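Local coordinates for protein Rho guanine nucleotide exchange factor 11 (PDB 5JHH) that probably activates Rho-family GTPases such as RhoA by promoting GDP-to-GTP exchange through its DH domain, which is followed by a PH domain, at residues E29-E34 with E82-L87; Q50-E55 with Q142-E147; L260-S265 with Y345-L350. All blocks are in the same frame, centred on the assembly; numbering follows the deposited sequence.

Contact 1. Residues E29-E34 with E82-L87; sequences ELFVTE and EAMKKL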
loop_
_atom_site.group_PDB
_atom_site.type_symbol
_atom_site.label_atom_id
_atom_site.label_comp_id
_atom_site.label_asym_id
_atom_site.label_seq_id
_atom_site.Cartn_x
_atom_site.Cartn_y
_atom_site.Cartn_z
ATOM N N GLU A 29 9.563 -7.069 -20.774
ATOM C CA GLU A 29 9.536 -6.205 -19.604
ATOM C C GLU A 29 9.742 -7.008 -18.306
ATOM O O GLU A 29 10.522 -6.624 -17.442
ATOM C CB GLU A 29 8.224 -5.411 -19.521
ATOM C CG GLU A 29 8.306 -4.345 -18.442
ATOM C CD GLU A 29 7.033 -3.602 -18.140
ATOM O OE1 GLU A 29 5.949 -3.946 -18.675
ATOM O OE2 GLU A 29 7.134 -2.658 -17.322
ATOM N N LEU A 30 9.053 -8.130 -18.191
ATOM C CA LEU A 30 9.237 -9.012 -17.077
ATOM C C LEU A 30 10.685 -9.368 -16.891
ATOM O O LEU A 30 11.235 -9.186 -15.806
ATOM C CB LEU A 30 8.420 -10.271 -17.260
ATOM C CG LEU A 30 8.729 -11.376 -16.269
ATOM C CD1 LEU A 30 8.252 -10.994 -14.873
ATOM C CD2 LEU A 30 8.044 -12.653 -16.707
ATOM N N PHE A 31 11.322 -9.852 -17.952
ATOM C CA PHE A 31 12.718 -10.220 -17.867
ATOM C C PHE A 31 13.601 -9.061 -17.490
ATOM O O PHE A 31 14.451 -9.198 -16.624
ATOM C CB PHE A 31 13.225 -10.821 -19.175
ATOM C CG PHE A 31 12.675 -12.205 -19.496
ATOM C CD1 PHE A 31 11.732 -12.820 -18.699
ATOM C CD2 PHE A 31 13.071 -12.850 -20.647
ATOM C CE1 PHE A 31 11.239 -14.071 -19.013
ATOM C CE2 PHE A 31 12.593 -14.099 -20.963
ATOM C CZ PHE A 31 11.684 -14.720 -20.149
ATOM N N VAL A 32 13.425 -7.932 -18.142
ATOM C CA VAL A 32 14.330 -6.814 -17.947
ATOM C C VAL A 32 14.132 -6.254 -16.547
ATOM O O VAL A 32 15.083 -5.910 -15.882
ATOM C CB VAL A 32 14.118 -5.730 -19.018
ATOM C CG1 VAL A 32 14.916 -4.478 -18.696
ATOM C CG2 VAL A 32 14.576 -6.264 -20.364
ATOM N N THR A 33 12.896 -6.193 -16.080
ATOM C CA THR A 33 12.676 -5.668 -14.744
ATOM C C THR A 33 13.038 -6.686 -13.633
ATOM O O THR A 33 13.342 -6.305 -12.505
ATOM C CB THR A 33 11.251 -5.268 -14.554
ATOM O OG1 THR A 33 10.407 -6.398 -14.873
ATOM C CG2 THR A 33 10.944 -4.061 -15.423
ATOM N N GLU A 34 13.074 -7.963 -13.953
ATOM C CA GLU A 34 13.645 -8.915 -13.004
ATOM C C GLU A 34 15.141 -8.710 -12.823
ATOM O O GLU A 34 15.644 -8.638 -11.692
ATOM C CB GLU A 34 13.351 -10.319 -13.409
ATOM C CG GLU A 34 13.711 -11.338 -12.365
ATOM C CD GLU A 34 12.844 -11.287 -11.096
ATOM O OE1 GLU A 34 11.718 -10.722 -11.072
ATOM O OE2 GLU A 34 13.318 -11.860 -10.098
ATOM N N GLU A 82 18.588 -16.466 -13.892
ATOM C CA GLU A 82 19.425 -17.317 -14.739
ATOM C C GLU A 82 18.583 -18.277 -15.619
ATOM O O GLU A 82 18.993 -18.591 -16.740
ATOM C CB GLU A 82 20.468 -18.122 -13.931
ATOM C CG GLU A 82 21.640 -17.311 -13.347
ATOM C CD GLU A 82 22.579 -16.685 -14.395
ATOM O OE1 GLU A 82 23.330 -17.439 -15.048
ATOM O OE2 GLU A 82 22.603 -15.433 -14.553
ATOM N N ALA A 83 17.434 -18.746 -15.128
ATOM C CA ALA A 83 16.558 -19.570 -15.964
ATOM C C ALA A 83 15.941 -18.737 -17.082
ATOM O O ALA A 83 15.665 -19.266 -18.148
ATOM C CB ALA A 83 15.471 -20.258 -15.142
ATOM N N MET A 84 15.718 -17.444 -16.857
ATOM C CA MET A 84 15.231 -16.565 -17.906
ATOM C C MET A 84 16.270 -16.417 -19.016
ATOM O O MET A 84 15.935 -16.345 -20.194
ATOM C CB MET A 84 14.867 -15.170 -17.354
ATOM C CG MET A 84 13.668 -15.128 -16.429
ATOM S SD MET A 84 13.470 -13.486 -15.666
ATOM C CE MET A 84 11.879 -13.751 -14.888
ATOM N N LYS A 85 17.522 -16.276 -18.624
ATOM C CA LYS A 85 18.616 -16.196 -19.560
ATOM C C LYS A 85 18.642 -17.490 -20.409
ATOM O O LYS A 85 18.599 -17.434 -21.627
ATOM C CB LYS A 85 19.916 -16.019 -18.771
ATOM C CG LYS A 85 20.714 -14.752 -19.060
ATOM C CD LYS A 85 21.930 -15.069 -19.952
ATOM C CE LYS A 85 23.213 -14.334 -19.546
ATOM N NZ LYS A 85 23.580 -13.229 -20.481
ATOM N N LYS A 86 18.673 -18.646 -19.756
ATOM C CA LYS A 86 18.643 -19.933 -20.448
ATOM C C LYS A 86 17.591 -19.946 -21.566
ATOM O O LYS A 86 17.874 -20.306 -22.693
ATOM C CB LYS A 86 18.351 -21.063 -19.450
ATOM C CG LYS A 86 19.499 -22.041 -19.237
ATOM C CD LYS A 86 19.144 -23.451 -19.696
ATOM C CE LYS A 86 18.759 -24.350 -18.522
ATOM N NZ LYS A 86 17.931 -25.515 -18.957
ATOM N N LEU A 87 16.380 -19.523 -21.238
ATOM C CA LEU A 87 15.256 -19.560 -22.166
ATOM C C LEU A 87 15.382 -18.545 -23.318
ATOM O O LEU A 87 14.942 -18.804 -24.434
ATOM C CB LEU A 87 13.975 -19.308 -21.390
ATOM C CG LEU A 87 12.690 -19.387 -22.161
ATOM C CD1 LEU A 87 12.335 -20.840 -22.420
ATOM C CD2 LEU A 87 11.611 -18.730 -21.327
#
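One face of the Phe31 ring is taken up by Met84. CB of Met84 stands over the middle of that ring, 4.0 Å from its centroid and 7° off the normal, a CH-pi contact over the face. From there the methionine runs out past the rim: its CG lies 3.7 Å from Phe31 CE1, and SD comes within 3.6 Å of Phe31 CD1. The sulfur lies oblique to the ring, 44° off its normal, a Met-aromatic contact. At the edge, near the ring plane, sits Leu87, with its CD2 4.2 Å from Phe31 CZ.

Met84 reaches this far because its chain is extended beyond CG, which carries the terminal methyl across to the helix of residues 29-34. There Met84 CE ends 4.2 Å from Leu30 CG, and SD lies 3.9 Å from CB of Glu34, whose aliphatic part crosses the methionine at about a right angle. The carboxylate of Glu34 is held by His77 of helix 70-89 and by Arg169 and Tyr173 of helix 165-182, so polar bonding flanks the apolar patch. Leu100 of helix 98-105 also packs on Met84 and Leu87, while Ile94 and Ile97 close in on Phe31 and Leu87.

The segments 29-34 and 82-87 run roughly antiparallel, at 138°, their axes 10.6 Å apart, with Phe31 opposite Met84. No hydrogen bond runs between residues 29-34 and 82-87 themselves; His77, which bonds Glu34, lies earlier on the partner helix. Cohesion between the two segments therefore rests on dispersion and on the sulfur-ring contact, with one flexible methionine touching an aromatic face, a leucine and the aliphatic part of a glutamate whose charge is met by other residues of the DH helical bundle.

Contact 2. Residues Q50-E55 with Q142-E147; sequences QRMKKE and QLFMQE
Phe144 projects from helix 139-150 into the angle between Arg51 and Met52, its CG anti to the backbone N (chi1 167°), an orientation that sends the ring out toward helix 18-54. Arg51 bends at chi3, which brings its guanidinium face against Phe144: CE2 of the ring lies over the centre of that face, 3.5 Å from Arg51 CZ. The two planes are 41° apart, so the groups lean together without stacking flat. Lower on the same side chain, Arg51 CB meets the ring edge in its plane, 4.0 Å from Phe144 CZ.

Glu55 steadies the arginine from one turn further on. Its OE2 lies in the guanidinium plane, 3.4 Å from Arg51 NH2, in a long salt bridge whose hydrogen bonds are weak. The other oxygen, OE1, approaches the Phe144 edge, the carboxylate nearly perpendicular to the ring.

Met52 is fully extended beyond CG, and its side chain crosses that of Phe144 at about a right angle, with CG 3.9 Å from Phe144 CE1. Its methyl, CE, goes on to SD of Met145, 3.8 Å away; Met145 curls at chi2 and chi3 to bring that sulfur round. Leu57, Met58, Leu63 and Phe67 extend the apolar surroundings. This is antiparallel helix packing, with 149° between the directions of segments 50-54 and 142-147, at the end of the long first helix of a DH-domain bundle.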
loop_
_atom_site.group_PDB
_atom_site.type_symbol
_atom_site.label_atom_id
_atom_site.label_comp_id
_atom_site.label_asym_id
_atom_site.label_seq_id
_atom_site.Cartn_x
_atom_site.Cartn_y
_atom_site.Cartn_z
ATOM N N GLN A 50 26.622 -5.201 3.637
ATOM C CA GLN A 50 27.994 -5.711 3.852
ATOM C C GLN A 50 28.880 -4.710 4.534
ATOM O O GLN A 50 29.695 -5.082 5.374
ATOM C CB GLN A 50 28.663 -6.126 2.559
ATOM C CG GLN A 50 27.944 -7.260 1.857
ATOM C CD GLN A 50 27.997 -8.571 2.593
ATOM O OE1 GLN A 50 28.875 -8.813 3.407
ATOM N NE2 GLN A 50 27.021 -9.425 2.326
ATOM N N ARG A 51 28.680 -3.432 4.238
ATOM C CA ARG A 51 29.457 -2.400 4.908
ATOM C C ARG A 51 28.998 -2.189 6.346
ATOM O O ARG A 51 29.820 -1.979 7.245
ATOM C CB ARG A 51 29.430 -1.102 4.144
ATOM C CG ARG A 51 30.093 -1.150 2.763
ATOM C CD ARG A 51 30.161 0.246 2.146
ATOM N NE ARG A 51 30.893 1.139 3.057
ATOM C CZ ARG A 51 30.666 2.445 3.243
ATOM N NH1 ARG A 51 29.695 3.094 2.583
ATOM N NH2 ARG A 51 31.417 3.102 4.129
ATOM N N MET A 52 27.702 -2.277 6.603
ATOM C CA MET A 52 27.253 -2.103 7.975
ATOM C C MET A 52 27.828 -3.217 8.823
ATOM O O MET A 52 28.120 -3.040 9.990
ATOM C CB MET A 52 25.730 -2.164 8.060
ATOM C CG MET A 52 25.055 -0.989 7.376
ATOM S SD MET A 52 23.275 -1.096 7.474
ATOM C CE MET A 52 22.806 0.407 6.643
ATOM N N LYS A 53 27.860 -4.399 8.233
ATOM C CA LYS A 53 28.305 -5.578 8.920
ATOM C C LYS A 53 29.794 -5.497 9.149
ATOM O O LYS A 53 30.238 -5.645 10.260
ATOM C CB LYS A 53 28.005 -6.794 8.068
ATOM C CG LYS A 53 28.147 -8.116 8.801
ATOM C CD LYS A 53 28.855 -9.140 7.942
ATOM C CE LYS A 53 28.199 -10.495 8.046
ATOM N NZ LYS A 53 26.988 -10.499 7.177
ATOM N N LYS A 54 30.550 -5.294 8.074
ATOM C CA LYS A 54 31.998 -5.260 8.129
ATOM C C LYS A 54 32.500 -4.143 9.067
ATOM O O LYS A 54 33.407 -4.393 9.846
ATOM C CB LYS A 54 32.601 -5.109 6.718
ATOM C CG LYS A 54 34.042 -4.596 6.673
ATOM C CD LYS A 54 35.069 -5.720 6.851
ATOM C CE LYS A 54 35.599 -6.249 5.518
ATOM N NZ LYS A 54 36.250 -5.172 4.717
ATOM N N GLU A 55 31.933 -2.933 9.011
ATOM C CA GLU A 55 32.412 -1.851 9.876
ATOM C C GLU A 55 31.636 -1.709 11.208
ATOM O O GLU A 55 31.723 -0.669 11.856
ATOM C CB GLU A 55 32.334 -0.531 9.130
ATOM C CG GLU A 55 33.196 -0.481 7.879
ATOM C CD GLU A 55 32.874 0.710 6.975
ATOM O OE1 GLU A 55 32.449 1.770 7.493
ATOM O OE2 GLU A 55 33.056 0.585 5.739
ATOM N N GLN A 142 24.820 8.601 11.136
ATOM C CA GLN A 142 24.261 9.588 10.190
ATOM C C GLN A 142 25.217 9.879 9.061
ATOM O O GLN A 142 24.830 9.917 7.899
ATOM C CB GLN A 142 23.926 10.869 10.916
ATOM C CG GLN A 142 23.559 12.036 10.013
ATOM C CD GLN A 142 23.725 13.348 10.738
ATOM O OE1 GLN A 142 24.614 14.128 10.412
ATOM N NE2 GLN A 142 22.913 13.571 11.777
ATOM N N LEU A 143 26.482 10.019 9.409
ATOM C CA LEU A 143 27.569 10.139 8.437
ATOM C C LEU A 143 27.689 8.969 7.483
ATOM O O LEU A 143 27.886 9.137 6.285
ATOM C CB LEU A 143 28.916 10.292 9.161
ATOM C CG LEU A 143 29.599 11.633 8.932
ATOM C CD1 LEU A 143 30.486 12.002 10.127
ATOM C CD2 LEU A 143 30.390 11.563 7.622
ATOM N N PHE A 144 27.662 7.760 8.021
ATOM C CA PHE A 144 27.795 6.608 7.176
ATOM C C PHE A 144 26.621 6.553 6.177
ATOM O O PHE A 144 26.792 6.229 4.993
ATOM C CB PHE A 144 27.824 5.356 8.036
ATOM C CG PHE A 144 27.648 4.118 7.254
ATOM C CD1 PHE A 144 26.395 3.691 6.907
ATOM C CD2 PHE A 144 28.732 3.413 6.813
ATOM C CE1 PHE A 144 26.222 2.562 6.154
ATOM C CE2 PHE A 144 28.558 2.270 6.064
ATOM C CZ PHE A 144 27.302 1.862 5.715
ATOM N N MET A 145 25.433 6.854 6.661
ATOM C CA MET A 145 24.254 6.773 5.816
ATOM C C MET A 145 24.339 7.830 4.703
ATOM O O MET A 145 23.976 7.544 3.557
ATOM C CB MET A 145 22.957 6.904 6.632
ATOM C CG MET A 145 22.674 5.671 7.480
ATOM S SD MET A 145 22.260 4.180 6.515
ATOM C CE MET A 145 20.707 4.706 5.826
ATOM N N GLN A 146 24.899 9.001 4.997
ATOM C CA GLN A 146 25.014 10.013 3.946
ATOM C C GLN A 146 25.978 9.553 2.888
ATOM O O GLN A 146 25.733 9.716 1.714
ATOM C CB GLN A 146 25.528 11.338 4.472
ATOM C CG GLN A 146 24.539 12.107 5.296
ATOM C CD GLN A 146 25.201 13.285 5.997
ATOM O OE1 GLN A 146 26.317 13.695 5.637
ATOM N NE2 GLN A 146 24.523 13.834 7.004
ATOM N N GLU A 147 27.106 9.012 3.322
ATOM C CA GLU A 147 28.131 8.547 2.395
ATOM C C GLU A 147 27.586 7.430 1.516
ATOM O O GLU A 147 27.776 7.410 0.315
ATOM C CB GLU A 147 29.347 8.037 3.187
ATOM C CG GLU A 147 30.689 8.685 2.833
ATOM C CD GLU A 147 31.550 9.031 4.072
ATOM O OE1 GLU A 147 32.423 8.206 4.451
ATOM O OE2 GLU A 147 31.370 10.132 4.674
#

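Contact 3. Residues L260-S265 with Y345-L350; sequences LTWRIS and YELVAL
The Trp262 side chain swings beside its carbonyl carbon (chi1 -166°), whereas that of Tyr345 lies beside its backbone N (chi1 -68°), and these choices lay the two rings side by side. Their planes are 19° apart but slid, so overlap is slight; the nearest atoms are Trp262 CZ2 and Tyr345 CE2, at 3.3 Å. Leu347 CD2 packs against Trp262 CB from the same face of the sheet.

Arg263, bent at chi2 and chi3, wraps its guanidinium over Val348, whose CG2 lies 3.4 Å from CZ of the arginine, over the face. Glu346 reaches the edge with an extended chain: its OE2 is 3.1 Å from Arg263 NH2, met from above the carboxylate plane, and Arg263 NE also bonds that oxygen, weakly. Asp327 gives NH2 a second salt bridge.

Thr261 and Val348 form the antiparallel hydrogen-bonded pair, Thr261 N to Val348 O being 2.7 Å, with Val348 N returning a bond to Thr261 O; Arg263 N bonds to Glu346 O. One water bridges Arg263 O and Glu346 N, with a weak bond from Trp262 NE1.

In the PH-domain sheet, strand 254-263 also pairs with strand 269-277, and strand 345-348 with strand 330-335. Leu260 and Ala349 meet helix 352-368, the C-terminal helix, through Trp358, Asp354 and Lys355.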
loop_
_atom_site.group_PDB
_atom_site.type_symbol
_atom_site.label_atom_id
_atom_site.label_comp_id
_atom_site.label_asym_id
_atom_site.label_seq_id
_atom_site.Cartn_x
_atom_site.Cartn_y
_atom_site.Cartn_z
ATOM N N LEU A 260 -12.818 6.854 18.099
ATOM C CA LEU A 260 -14.279 6.898 18.063
ATOM C C LEU A 260 -14.741 7.839 19.178
ATOM O O LEU A 260 -14.105 7.937 20.231
ATOM C CB LEU A 260 -14.861 5.498 18.312
ATOM C CG LEU A 260 -14.689 4.499 17.162
ATOM C CD1 LEU A 260 -15.156 3.120 17.585
ATOM C CD2 LEU A 260 -15.433 4.943 15.910
ATOM N N THR A 261 -15.841 8.536 18.952
ATOM C CA THR A 261 -16.398 9.370 20.003
ATOM C C THR A 261 -17.593 8.640 20.612
ATOM O O THR A 261 -18.492 8.218 19.908
ATOM C CB THR A 261 -16.784 10.757 19.467
ATOM O OG1 THR A 261 -15.635 11.360 18.868
ATOM C CG2 THR A 261 -17.242 11.652 20.599
ATOM N N TRP A 262 -17.569 8.486 21.922
ATOM C CA TRP A 262 -18.649 7.858 22.685
ATOM C C TRP A 262 -19.717 8.838 23.215
ATOM O O TRP A 262 -19.458 9.622 24.123
ATOM C CB TRP A 262 -18.013 7.183 23.883
ATOM C CG TRP A 262 -18.850 6.240 24.618
ATOM C CD1 TRP A 262 -20.161 5.904 24.382
ATOM C CD2 TRP A 262 -18.429 5.500 25.760
ATOM N NE1 TRP A 262 -20.566 4.979 25.327
ATOM C CE2 TRP A 262 -19.519 4.734 26.188
ATOM C CE3 TRP A 262 -17.235 5.438 26.481
ATOM C CZ2 TRP A 262 -19.426 3.859 27.265
ATOM C CZ3 TRP A 262 -17.144 4.580 27.562
ATOM C CH2 TRP A 262 -18.228 3.800 27.943
ATOM N N ARG A 263 -20.927 8.737 22.669
ATOM C CA ARG A 263 -22.107 9.487 23.140
ATOM C C ARG A 263 -22.709 8.772 24.354
ATOM O O ARG A 263 -23.580 7.903 24.220
ATOM C CB ARG A 263 -23.153 9.575 22.022
ATOM C CG ARG A 263 -23.515 10.969 21.591
ATOM C CD ARG A 263 -22.994 11.312 20.204
ATOM N NE ARG A 263 -23.791 10.717 19.138
ATOM C CZ ARG A 263 -23.866 11.184 17.889
ATOM N NH1 ARG A 263 -23.205 12.269 17.535
ATOM N NH2 ARG A 263 -24.592 10.544 16.970
ATOM N N ILE A 264 -22.217 9.140 25.527
ATOM C CA ILE A 264 -22.459 8.416 26.767
ATOM C C ILE A 264 -23.809 8.842 27.414
ATOM O O ILE A 264 -24.518 8.034 28.011
ATOM C CB ILE A 264 -21.244 8.632 27.710
ATOM C CG1 ILE A 264 -21.022 7.434 28.626
ATOM C CG2 ILE A 264 -21.367 9.929 28.506
ATOM C CD1 ILE A 264 -19.604 7.357 29.141
ATOM N N SER A 265 -24.149 10.115 27.272
ATOM C CA SER A 265 -25.436 10.654 27.680
ATOM C C SER A 265 -25.836 11.541 26.527
ATOM O O SER A 265 -25.200 11.490 25.470
ATOM C CB SER A 265 -25.294 11.499 28.946
ATOM O OG SER A 265 -24.988 12.853 28.616
ATOM N N TYR A 345 -24.233 1.309 23.784
ATOM C CA TYR A 345 -23.051 2.123 23.491
ATOM C C TYR A 345 -23.260 2.773 22.156
ATOM O O TYR A 345 -23.492 2.082 21.148
ATOM C CB TYR A 345 -21.800 1.276 23.411
ATOM C CG TYR A 345 -21.374 0.677 24.726
ATOM C CD1 TYR A 345 -22.034 -0.412 25.275
ATOM C CD2 TYR A 345 -20.293 1.194 25.407
ATOM C CE1 TYR A 345 -21.594 -0.983 26.467
ATOM C CE2 TYR A 345 -19.841 0.624 26.582
ATOM C CZ TYR A 345 -20.492 -0.459 27.118
ATOM O OH TYR A 345 -20.014 -0.989 28.312
ATOM N N GLU A 346 -23.217 4.099 22.144
ATOM C CA GLU A 346 -23.428 4.830 20.904
ATOM C C GLU A 346 -22.082 5.396 20.510
ATOM O O GLU A 346 -21.497 6.180 21.273
ATOM C CB GLU A 346 -24.453 5.974 21.054
ATOM C CG GLU A 346 -24.626 6.800 19.769
ATOM C CD GLU A 346 -25.719 7.854 19.844
ATOM O OE1 GLU A 346 -26.296 8.022 20.953
ATOM O OE2 GLU A 346 -26.001 8.512 18.795
ATOM N N LEU A 347 -21.592 5.002 19.328
ATOM C CA LEU A 347 -20.234 5.336 18.943
ATOM C C LEU A 347 -20.237 6.117 17.657
ATOM O O LEU A 347 -21.054 5.841 16.745
ATOM C CB LEU A 347 -19.405 4.067 18.837
ATOM C CG LEU A 347 -19.144 3.423 20.201
ATOM C CD1 LEU A 347 -18.524 2.060 19.997
ATOM C CD2 LEU A 347 -18.227 4.266 21.076
ATOM N N VAL A 348 -19.332 7.098 17.574
ATOM C CA VAL A 348 -19.262 7.984 16.394
ATOM C C VAL A 348 -17.850 7.966 15.779
ATOM O O VAL A 348 -16.861 8.227 16.443
ATOM C CB VAL A 348 -19.687 9.448 16.730
ATOM C CG1 VAL A 348 -19.987 10.265 15.460
ATOM C CG2 VAL A 348 -20.903 9.453 17.624
ATOM N N ALA A 349 -17.818 7.654 14.492
ATOM C CA ALA A 349 -16.610 7.531 13.687
ATOM C C ALA A 349 -16.343 8.847 12.978
ATOM O O ALA A 349 -17.181 9.737 12.968
ATOM C CB ALA A 349 -16.814 6.429 12.658
ATOM N N LEU A 350 -15.188 8.951 12.341
ATOM C CA LEU A 350 -14.759 10.233 11.771
ATOM C C LEU A 350 -15.558 10.567 10.547
ATOM O O LEU A 350 -15.789 11.705 10.275
ATOM C CB LEU A 350 -13.270 10.216 11.398
ATOM C CG LEU A 350 -12.251 9.796 12.464
ATOM C CD1 LEU A 350 -10.991 9.215 11.799
ATOM C CD2 LEU A 350 -11.915 10.922 13.446
HETATM O O HOH W 1 -23.393 5.291 24.428
#

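In the fold
Contacts 1 and 2 share helix 18-54, which packs on helix 70-89 in contact 1 and on helix 139-150 in contact 2; their centres are 32 Å apart and their nearest atoms about 18 Å. The segments of these two contacts alternate along the chain, all within the DH domain. Contact 3 lies in the PH domain and touches neither of the others, its centre being 55 Å from that of contact 1 and 50 Å from that of contact 2. Of the three, contact 1 lies beside the partner protein, through Glu29 and Thr33, probably the GTPase-binding side of the DH domain; no other protein chain touches the segments of contacts 2 and 3.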